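Local coordinates for protein (S)-2-haloacid dehalogenase 4A (Burkholderia cepacia, PDB 2NO4) that catalyses the hydrolytic dehalogenation of short-chain (S)-2-haloalkanoic acids to the corresponding (R)-2-hydroxyalkanoic acids, with inversion of configuration, at residues B[20-25]-B[99-104]; B[68-73]-B[132-137]; B[105-110]-B[204-209]. One frame throughout, in Å; residues are numbered along the deposited sequence. Where two conformers were deposited one is given.

Contact 1. Residues B[20-25]-B[99-104]; sequences DAYGTL and SAYKEL. With SO4 (sulfate ion), chain H.
In the nucleophile loop of the HAD fold, which follows strand 16-19, the ring of Tyr22 packs on Tyr101 in the last turn of helix 90-102 and on Leu104 just beyond it. Tyr22 CE1 lies 3.5 Å from Tyr101 CE2. Tyr101 CG is anti to its backbone N (chi1 -153°), which brings the ring end near Tyr22 although CB does not point there. The ring planes are 24° apart, yet their centroids are separated by 5.5 Å, so the rings are slid past each other and barely overlap. Leu104 CD1 lies 3.6 Å from Tyr22 CD1, at the edge of the ring, while Leu104 CG sits over one face of the Tyr101 ring. At the polar end a water accepts from Tyr22 OH at 2.6 Å and donates to Tyr101 O at 2.8 Å. Tyr101 OH instead pairs with Gln54.

The same loop also forms part of the substrate-binding site: the experimentally established binders Ala21 and Tyr22 both donate backbone N-H to sulfate O1, with Tyr22 N 2.9 Å away in a nearly straight bond (170°). This anion is probably from the crystallisation liquor; Lys161, Ser128 and Asn129 hold it too. Thr24 OG1 donates to Asp20 OD2 at 2.6 Å, which would limit rotation of the carboxylate. Met134 of helix 132-141 touches both tyrosines, Ala31 of helix 30-33 touches Tyr101 and Leu104, and strand 123-128 backs Ala21 and Leu25.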
# COMPACT_ATOMS: atom_id res chain seq x y z
N ASP B 20 -7.78 -14.09 -9.18
CA ASP B 20 -6.76 -13.76 -8.19
C ASP B 20 -6.42 -15.00 -7.36
O ASP B 20 -7.26 -15.89 -7.19
CB ASP B 20 -7.30 -12.61 -7.31
CG ASP B 20 -6.38 -12.24 -6.19
OD1 ASP B 20 -5.38 -11.58 -6.49
OD2 ASP B 20 -6.66 -12.61 -5.02
N ALA B 21 -5.18 -15.11 -6.90
CA ALA B 21 -4.80 -16.25 -6.05
C ALA B 21 -4.84 -15.93 -4.55
O ALA B 21 -5.68 -16.46 -3.83
CB ALA B 21 -3.45 -16.80 -6.47
N TYR B 22 -3.95 -15.03 -4.10
CA TYR B 22 -3.70 -14.81 -2.68
C TYR B 22 -4.80 -13.93 -2.09
O TYR B 22 -4.86 -12.73 -2.37
CB TYR B 22 -2.30 -14.17 -2.46
CG TYR B 22 -1.22 -15.18 -2.81
CD1 TYR B 22 -0.92 -16.23 -1.92
CD2 TYR B 22 -0.55 -15.13 -4.04
CE1 TYR B 22 0.06 -17.19 -2.22
CE2 TYR B 22 0.42 -16.09 -4.37
CZ TYR B 22 0.71 -17.13 -3.47
OH TYR B 22 1.68 -18.07 -3.77
N GLY B 23 -5.68 -14.56 -1.33
CA GLY B 23 -6.85 -13.85 -0.76
C GLY B 23 -8.18 -14.29 -1.35
O GLY B 23 -9.23 -14.13 -0.73
N THR B 24 -8.13 -14.89 -2.54
CA THR B 24 -9.32 -15.29 -3.29
C THR B 24 -9.47 -16.81 -3.34
O THR B 24 -10.47 -17.35 -2.87
CB THR B 24 -9.28 -14.69 -4.70
OG1 THR B 24 -9.11 -13.27 -4.59
CG2 THR B 24 -10.58 -14.99 -5.54
N LEU B 25 -8.46 -17.49 -3.91
CA LEU B 25 -8.44 -18.95 -3.95
C LEU B 25 -7.68 -19.52 -2.76
O LEU B 25 -8.02 -20.58 -2.29
CB LEU B 25 -7.80 -19.47 -5.25
CG LEU B 25 -8.55 -19.10 -6.54
CD1 LEU B 25 -7.82 -19.60 -7.78
CD2 LEU B 25 -10.03 -19.57 -6.52
N SER B 99 7.38 -21.53 5.13
CA SER B 99 6.96 -22.87 4.66
C SER B 99 5.46 -22.99 4.61
O SER B 99 4.93 -23.58 3.69
CB SER B 99 7.48 -24.00 5.56
OG SER B 99 8.87 -23.93 5.59
N ALA B 100 4.78 -22.41 5.60
CA ALA B 100 3.33 -22.43 5.61
C ALA B 100 2.77 -21.61 4.46
O ALA B 100 1.78 -21.99 3.85
CB ALA B 100 2.81 -21.94 6.97
N TYR B 101 3.43 -20.51 4.11
CA TYR B 101 2.98 -19.66 3.04
C TYR B 101 3.14 -20.36 1.70
O TYR B 101 2.32 -20.21 0.78
CB TYR B 101 3.77 -18.32 3.03
CG TYR B 101 2.94 -17.21 2.41
CD1 TYR B 101 2.21 -16.33 3.23
CD2 TYR B 101 2.84 -17.06 1.01
CE1 TYR B 101 1.43 -15.32 2.68
CE2 TYR B 101 2.04 -16.07 0.46
CZ TYR B 101 1.35 -15.21 1.31
OH TYR B 101 0.58 -14.23 0.78
N LYS B 102 4.20 -21.16 1.59
CA LYS B 102 4.52 -21.84 0.34
C LYS B 102 3.41 -22.82 0.03
O LYS B 102 3.15 -23.09 -1.13
CB LYS B 102 5.88 -22.55 0.44
CG LYS B 102 6.54 -22.69 -0.90
CD LYS B 102 7.98 -23.16 -0.82
CE LYS B 102 8.36 -23.67 -2.20
NZ LYS B 102 9.76 -24.18 -2.30
N GLU B 103 2.73 -23.32 1.06
CA GLU B 103 1.58 -24.19 0.90
C GLU B 103 0.31 -23.71 1.62
O GLU B 103 -0.31 -24.43 2.42
CB GLU B 103 1.97 -25.62 1.26
CG GLU B 103 3.17 -26.07 0.38
CD GLU B 103 3.49 -27.56 0.42
OE1 GLU B 103 2.91 -28.31 1.27
OE2 GLU B 103 4.34 -27.97 -0.42
N LEU B 104 -0.07 -22.47 1.32
CA LEU B 104 -1.32 -21.86 1.83
C LEU B 104 -2.54 -22.69 1.49
O LEU B 104 -2.68 -23.14 0.36
CB LEU B 104 -1.54 -20.48 1.18
CG LEU B 104 -0.94 -19.20 1.67
CD1 LEU B 104 -1.76 -18.09 1.02
CD2 LEU B 104 -0.92 -19.03 3.22
S SO4 H . -2.33 -12.11 -6.00
O1 SO4 H . -2.70 -13.48 -6.25
O2 SO4 H . -1.07 -12.02 -5.28
O3 SO4 H . -2.30 -11.33 -7.22
O4 SO4 H . -3.39 -11.60 -5.13
O HOH W 1 2.67 -19.58 -1.94

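Contact 2. Residues B[68-73]-B[132-137]; sequences ADFWQL and DEMLQA. With SO4 (sulfate ion), chain I; SO4 (sulfate ion), chain K.
Glu133 N donates at 2.8 Å to O4 of the sulfate of chain I, probably from the crystallisation liquor (N-H...O angle 166°), in the first turn of helix 132-141, and the next residue, Met134, wedges its side chain against Phe70 and Trp71 at the start of helix 70-84. The first torsion of Met134 (chi1 75°) places CG between its backbone N and carbonyl carbon, and a bend at chi3 turns CE, so that the thioether crosses both aromatic residues. Met134 CB lies 3.5 Å from Trp71 CE3, and CE reaches Phe70 CD2 at 4.0 Å. The sulfur itself makes two Met-aromatic contacts, each at a ring edge: SD is 5.3 Å from the centroid of the Phe70 ring and equally far from that of the Trp71 six-membered ring. Trp71 N approaches SD as well, but its hydrogen bond goes to Asn131 OD1. Asp69 is the N-cap of helix 70-84, its OD1 accepting from Gln72 N at 3.0 Å. Met134 also touches the substrate-binding Tyr22. An edge-on sulfur probably faces the slightly positive rim hydrogens, so Met134 meets Phe70 and Trp71 through dispersion and weak electrostatics, while the Asn131 bond adds a polar link beside it.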
# COMPACT_ATOMS: atom_id res chain seq x y z
N ALA B 68 11.24 -6.65 -7.36
CA ALA B 68 11.78 -7.92 -6.90
C ALA B 68 10.56 -8.81 -6.82
O ALA B 68 9.42 -8.31 -6.74
CB ALA B 68 12.44 -7.80 -5.52
N ASP B 69 10.78 -10.12 -6.84
CA ASP B 69 9.67 -11.04 -6.94
C ASP B 69 8.87 -11.25 -5.65
O ASP B 69 9.30 -10.85 -4.57
CB ASP B 69 10.07 -12.37 -7.64
CG ASP B 69 10.74 -13.41 -6.70
OD1 ASP B 69 10.88 -13.24 -5.49
OD2 ASP B 69 11.12 -14.48 -7.23
N PHE B 70 7.71 -11.88 -5.78
CA PHE B 70 6.73 -11.81 -4.71
C PHE B 70 7.17 -12.58 -3.50
O PHE B 70 6.93 -12.17 -2.36
CB PHE B 70 5.36 -12.24 -5.20
CG PHE B 70 4.20 -11.67 -4.40
CD1 PHE B 70 4.02 -10.28 -4.29
CD2 PHE B 70 3.24 -12.52 -3.82
CE1 PHE B 70 2.91 -9.75 -3.62
CE2 PHE B 70 2.14 -12.00 -3.13
CZ PHE B 70 1.98 -10.58 -3.05
N TRP B 71 7.87 -13.69 -3.75
CA TRP B 71 8.49 -14.45 -2.64
C TRP B 71 9.49 -13.61 -1.82
O TRP B 71 9.50 -13.66 -0.57
CB TRP B 71 9.15 -15.74 -3.17
CG TRP B 71 9.68 -16.64 -2.11
CD1 TRP B 71 10.99 -16.85 -1.82
CD2 TRP B 71 8.92 -17.47 -1.21
NE1 TRP B 71 11.11 -17.75 -0.78
CE2 TRP B 71 9.86 -18.16 -0.39
CE3 TRP B 71 7.56 -17.70 -1.01
CZ2 TRP B 71 9.47 -19.08 0.60
CZ3 TRP B 71 7.17 -18.63 -0.01
CH2 TRP B 71 8.14 -19.30 0.78
N GLN B 72 10.33 -12.86 -2.52
CA GLN B 72 11.29 -11.99 -1.83
C GLN B 72 10.54 -10.94 -1.01
O GLN B 72 10.89 -10.68 0.12
CB GLN B 72 12.25 -11.30 -2.81
CG GLN B 72 13.35 -10.45 -2.10
CD GLN B 72 14.32 -9.82 -3.08
OE1 GLN B 72 14.68 -10.41 -4.09
NE2 GLN B 72 14.74 -8.59 -2.78
N LEU B 73 9.52 -10.33 -1.59
CA LEU B 73 8.74 -9.35 -0.85
C LEU B 73 8.00 -9.93 0.36
O LEU B 73 7.87 -9.25 1.40
CB LEU B 73 7.69 -8.68 -1.76
CG LEU B 73 8.24 -8.03 -3.04
CD1 LEU B 73 7.19 -7.15 -3.70
CD2 LEU B 73 9.61 -7.32 -2.86
N ASP B 132 6.15 -17.95 -10.08
CA ASP B 132 5.74 -19.33 -10.33
C ASP B 132 6.09 -20.29 -9.19
O ASP B 132 5.29 -21.10 -8.78
CB ASP B 132 6.26 -19.84 -11.66
CG ASP B 132 5.52 -21.08 -12.13
OD1 ASP B 132 6.13 -22.16 -12.12
OD2 ASP B 132 4.32 -20.96 -12.46
N GLU B 133 7.31 -20.20 -8.69
CA GLU B 133 7.74 -21.15 -7.68
C GLU B 133 6.85 -21.20 -6.42
O GLU B 133 6.43 -22.29 -6.00
CB GLU B 133 9.20 -20.94 -7.25
CG GLU B 133 9.64 -22.11 -6.37
CD GLU B 133 11.00 -21.94 -5.77
OE1 GLU B 133 11.24 -22.53 -4.68
OE2 GLU B 133 11.83 -21.22 -6.39
N MET B 134 6.59 -20.04 -5.80
CA MET B 134 5.71 -20.01 -4.63
C MET B 134 4.25 -20.41 -4.97
O MET B 134 3.61 -21.14 -4.23
CB MET B 134 5.79 -18.65 -3.91
CG MET B 134 5.07 -17.50 -4.59
SD MET B 134 5.32 -15.94 -3.72
CE MET B 134 4.13 -16.17 -2.34
N LEU B 135 3.76 -19.95 -6.12
CA LEU B 135 2.36 -20.14 -6.47
C LEU B 135 2.10 -21.61 -6.85
O LEU B 135 1.09 -22.19 -6.44
CB LEU B 135 1.98 -19.25 -7.64
CG LEU B 135 0.62 -18.54 -7.63
CD1 LEU B 135 0.34 -18.16 -9.07
CD2 LEU B 135 -0.55 -19.33 -7.05
N GLN B 136 2.99 -22.18 -7.66
CA GLN B 136 2.90 -23.59 -8.05
C GLN B 136 2.89 -24.55 -6.87
O GLN B 136 2.06 -25.48 -6.82
CB GLN B 136 3.98 -23.96 -9.08
CG GLN B 136 3.58 -23.63 -10.52
CD GLN B 136 2.25 -24.32 -10.92
OE1 GLN B 136 1.25 -23.66 -11.23
NE2 GLN B 136 2.25 -25.66 -10.88
N ALA B 137 3.78 -24.32 -5.91
CA ALA B 137 3.79 -25.08 -4.66
C ALA B 137 2.42 -25.06 -3.96
O ALA B 137 1.90 -26.10 -3.54
CB ALA B 137 4.90 -24.59 -3.71
S SO4 I . 10.35 -18.60 -10.40
O1 SO4 I . 10.74 -20.01 -10.41
O2 SO4 I . 11.55 -17.79 -10.09
O3 SO4 I . 9.83 -18.25 -11.74
O4 SO4 I . 9.33 -18.41 -9.35
S SO4 K . 16.41 -5.69 -4.17
O1 SO4 K . 16.49 -7.08 -4.50
O2 SO4 K . 17.74 -5.06 -4.20
O3 SO4 K . 15.58 -4.99 -5.13
O4 SO4 K . 15.87 -5.60 -2.78

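Contact 3. Residues B[105-110]-B[204-209]; sequences SAYPDA and INRQGN. With SO4 (sulfate ion), chain L.
Arg206 and Tyr107 form a cation-pi stack between two connections of the Rossmann-like HAD core: the loop leading into helix 110-119 and the one that leaves strand 200-204. From CB the arginine runs extended through CG to CD, and CD is the first of its atoms to meet the tyrosine, 3.7 Å from Tyr107 CE1. A turn about CD-NE (chi4 94°) sets the guanidinium across the line of the methylenes and flat upon the ring. NE stands over the ring face, 3.5 Å from Tyr107 CD1, and donates to sulfate oxygen O2 at 2.9 Å; a second, weak bond from the same N-H goes to O3. CZ follows, 3.5 Å from the ring centroid and only 5° off the ring normal, with the two planes 3° from parallel. Beyond it NH2 gives a 2.9 Å bond to sulfate O3 and a further one to Thr24 O, while NH1 donates to a water at 2.8 Å and makes a weak bond to Gly23 O.

The opposite guanidinium face is covered by Ile204 CG2, so the flat cation is sandwiched between an aromatic ring and a methyl group, with the sulfate and the water at its edge. The bonds and the packing would together fix its rotation, and the sulfate and the Tyr107 ring probably offset part of its charge. Each backbone has its own internal bonds: Tyr107 to Ala110 make a type I turn closed by Ala110 N to Tyr107 O, and the Asn205 amide receives Asn209 N and donates to Asn209 O. Ser224 and Leu225 also bind the sulfate, which is probably from the crystallisation liquor, and on the Tyr107 side Asp109 N donates to its O1 at 2.9 Å.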
# COMPACT_ATOMS: atom_id res chain seq x y z
N SER B 105 -3.41 -22.86 2.49
CA SER B 105 -4.73 -23.49 2.34
C SER B 105 -5.58 -22.80 1.29
O SER B 105 -5.64 -21.54 1.25
CB SER B 105 -5.51 -23.38 3.67
OG SER B 105 -4.76 -23.91 4.73
N ALA B 106 -6.24 -23.61 0.48
CA ALA B 106 -7.31 -23.15 -0.39
C ALA B 106 -8.55 -22.90 0.45
O ALA B 106 -8.80 -23.63 1.43
CB ALA B 106 -7.61 -24.16 -1.48
N TYR B 107 -9.33 -21.89 0.06
CA TYR B 107 -10.68 -21.75 0.58
C TYR B 107 -11.50 -22.99 0.23
O TYR B 107 -11.27 -23.61 -0.81
CB TYR B 107 -11.36 -20.46 0.05
CG TYR B 107 -10.88 -19.25 0.78
CD1 TYR B 107 -11.42 -18.89 2.03
CD2 TYR B 107 -9.84 -18.48 0.25
CE1 TYR B 107 -10.94 -17.77 2.71
CE2 TYR B 107 -9.38 -17.38 0.92
CZ TYR B 107 -9.93 -17.04 2.15
OH TYR B 107 -9.45 -15.94 2.81
N PRO B 108 -12.46 -23.35 1.09
CA PRO B 108 -13.10 -24.69 0.99
C PRO B 108 -13.83 -24.96 -0.35
O PRO B 108 -13.83 -26.09 -0.82
CB PRO B 108 -14.06 -24.74 2.20
CG PRO B 108 -14.24 -23.33 2.66
CD PRO B 108 -12.98 -22.55 2.21
N ASP B 109 -14.43 -23.93 -0.95
CA ASP B 109 -15.21 -24.09 -2.17
C ASP B 109 -14.36 -23.88 -3.46
O ASP B 109 -14.91 -23.96 -4.56
CB ASP B 109 -16.40 -23.11 -2.17
CG ASP B 109 -17.45 -23.45 -1.10
OD1 ASP B 109 -17.27 -24.45 -0.35
OD2 ASP B 109 -18.46 -22.72 -0.99
N ALA B 110 -13.07 -23.58 -3.32
CA ALA B 110 -12.24 -23.22 -4.47
C ALA B 110 -12.14 -24.36 -5.54
O ALA B 110 -12.40 -24.13 -6.72
CB ALA B 110 -10.83 -22.75 -4.01
N ILE B 204 -15.44 -11.41 -4.43
CA ILE B 204 -15.75 -12.34 -3.34
C ILE B 204 -15.54 -11.56 -2.03
O ILE B 204 -14.40 -11.27 -1.66
CB ILE B 204 -14.90 -13.62 -3.34
CG1 ILE B 204 -14.74 -14.19 -4.77
CG2 ILE B 204 -15.50 -14.69 -2.40
CD1 ILE B 204 -16.02 -14.62 -5.44
N ASN B 205 -16.65 -11.17 -1.40
CA ASN B 205 -16.64 -10.39 -0.17
C ASN B 205 -17.20 -11.30 0.92
O ASN B 205 -18.41 -11.36 1.17
CB ASN B 205 -17.45 -9.11 -0.35
CG ASN B 205 -17.22 -8.11 0.77
OD1 ASN B 205 -16.71 -8.45 1.85
ND2 ASN B 205 -17.64 -6.87 0.53
N ARG B 206 -16.30 -12.08 1.51
CA ARG B 206 -16.71 -13.11 2.49
C ARG B 206 -17.29 -12.51 3.78
O ARG B 206 -18.23 -13.07 4.33
CB ARG B 206 -15.52 -14.00 2.81
CG ARG B 206 -15.20 -14.96 1.68
CD ARG B 206 -14.04 -15.86 2.01
NE ARG B 206 -13.81 -16.66 0.82
CZ ARG B 206 -12.94 -16.36 -0.14
NH1 ARG B 206 -12.19 -15.25 -0.07
NH2 ARG B 206 -12.87 -17.14 -1.21
N GLN B 207 -16.74 -11.40 4.26
CA GLN B 207 -17.16 -10.86 5.53
C GLN B 207 -18.05 -9.61 5.39
O GLN B 207 -18.46 -9.03 6.35
CB GLN B 207 -15.93 -10.53 6.38
CG GLN B 207 -15.07 -11.74 6.78
CD GLN B 207 -13.80 -11.32 7.50
OE1 GLN B 207 -13.72 -11.38 8.73
NE2 GLN B 207 -12.78 -10.88 6.73
N GLY B 208 -18.37 -9.24 4.17
CA GLY B 208 -19.14 -8.00 3.91
C GLY B 208 -18.39 -6.71 4.30
O GLY B 208 -18.94 -5.81 4.93
N ASN B 209 -17.12 -6.63 3.91
CA ASN B 209 -16.33 -5.40 4.09
C ASN B 209 -16.92 -4.27 3.27
O ASN B 209 -17.57 -4.54 2.26
CB ASN B 209 -14.89 -5.64 3.65
CG ASN B 209 -14.20 -6.74 4.45
OD1 ASN B 209 -13.42 -7.48 3.89
ND2 ASN B 209 -14.50 -6.86 5.74
S SO4 L . -15.36 -19.88 -0.05
O1 SO4 L . -14.64 -21.10 -0.48
O2 SO4 L . -14.88 -19.34 1.25
O3 SO4 L . -15.22 -18.92 -1.11
O4 SO4 L . -16.75 -20.19 0.24
O HOH W 2 -11.63 -13.41 1.99

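Overall arrangement
From the N terminus, contact 1 joins the loop after strand 16-19 to the end of helix 90-102 and so closes a largely helical excursion of 73 residues. Contact 2 opens inside that excursion, at 68-73, and closes on helix 132-141 after strand 123-128, so it crosses contact 1. Contact 3 begins directly after contact 1 has closed and ends beyond strand 200-204; it is in series with contact 1 but crosses contact 2. Contacts 1 and 2 touch through the Lys102-Glu133 salt bridge, contacts 1 and 3 through Leu25 O and Tyr107 N. Contacts 2 and 3 stay apart, their centres about 22 Å from each other.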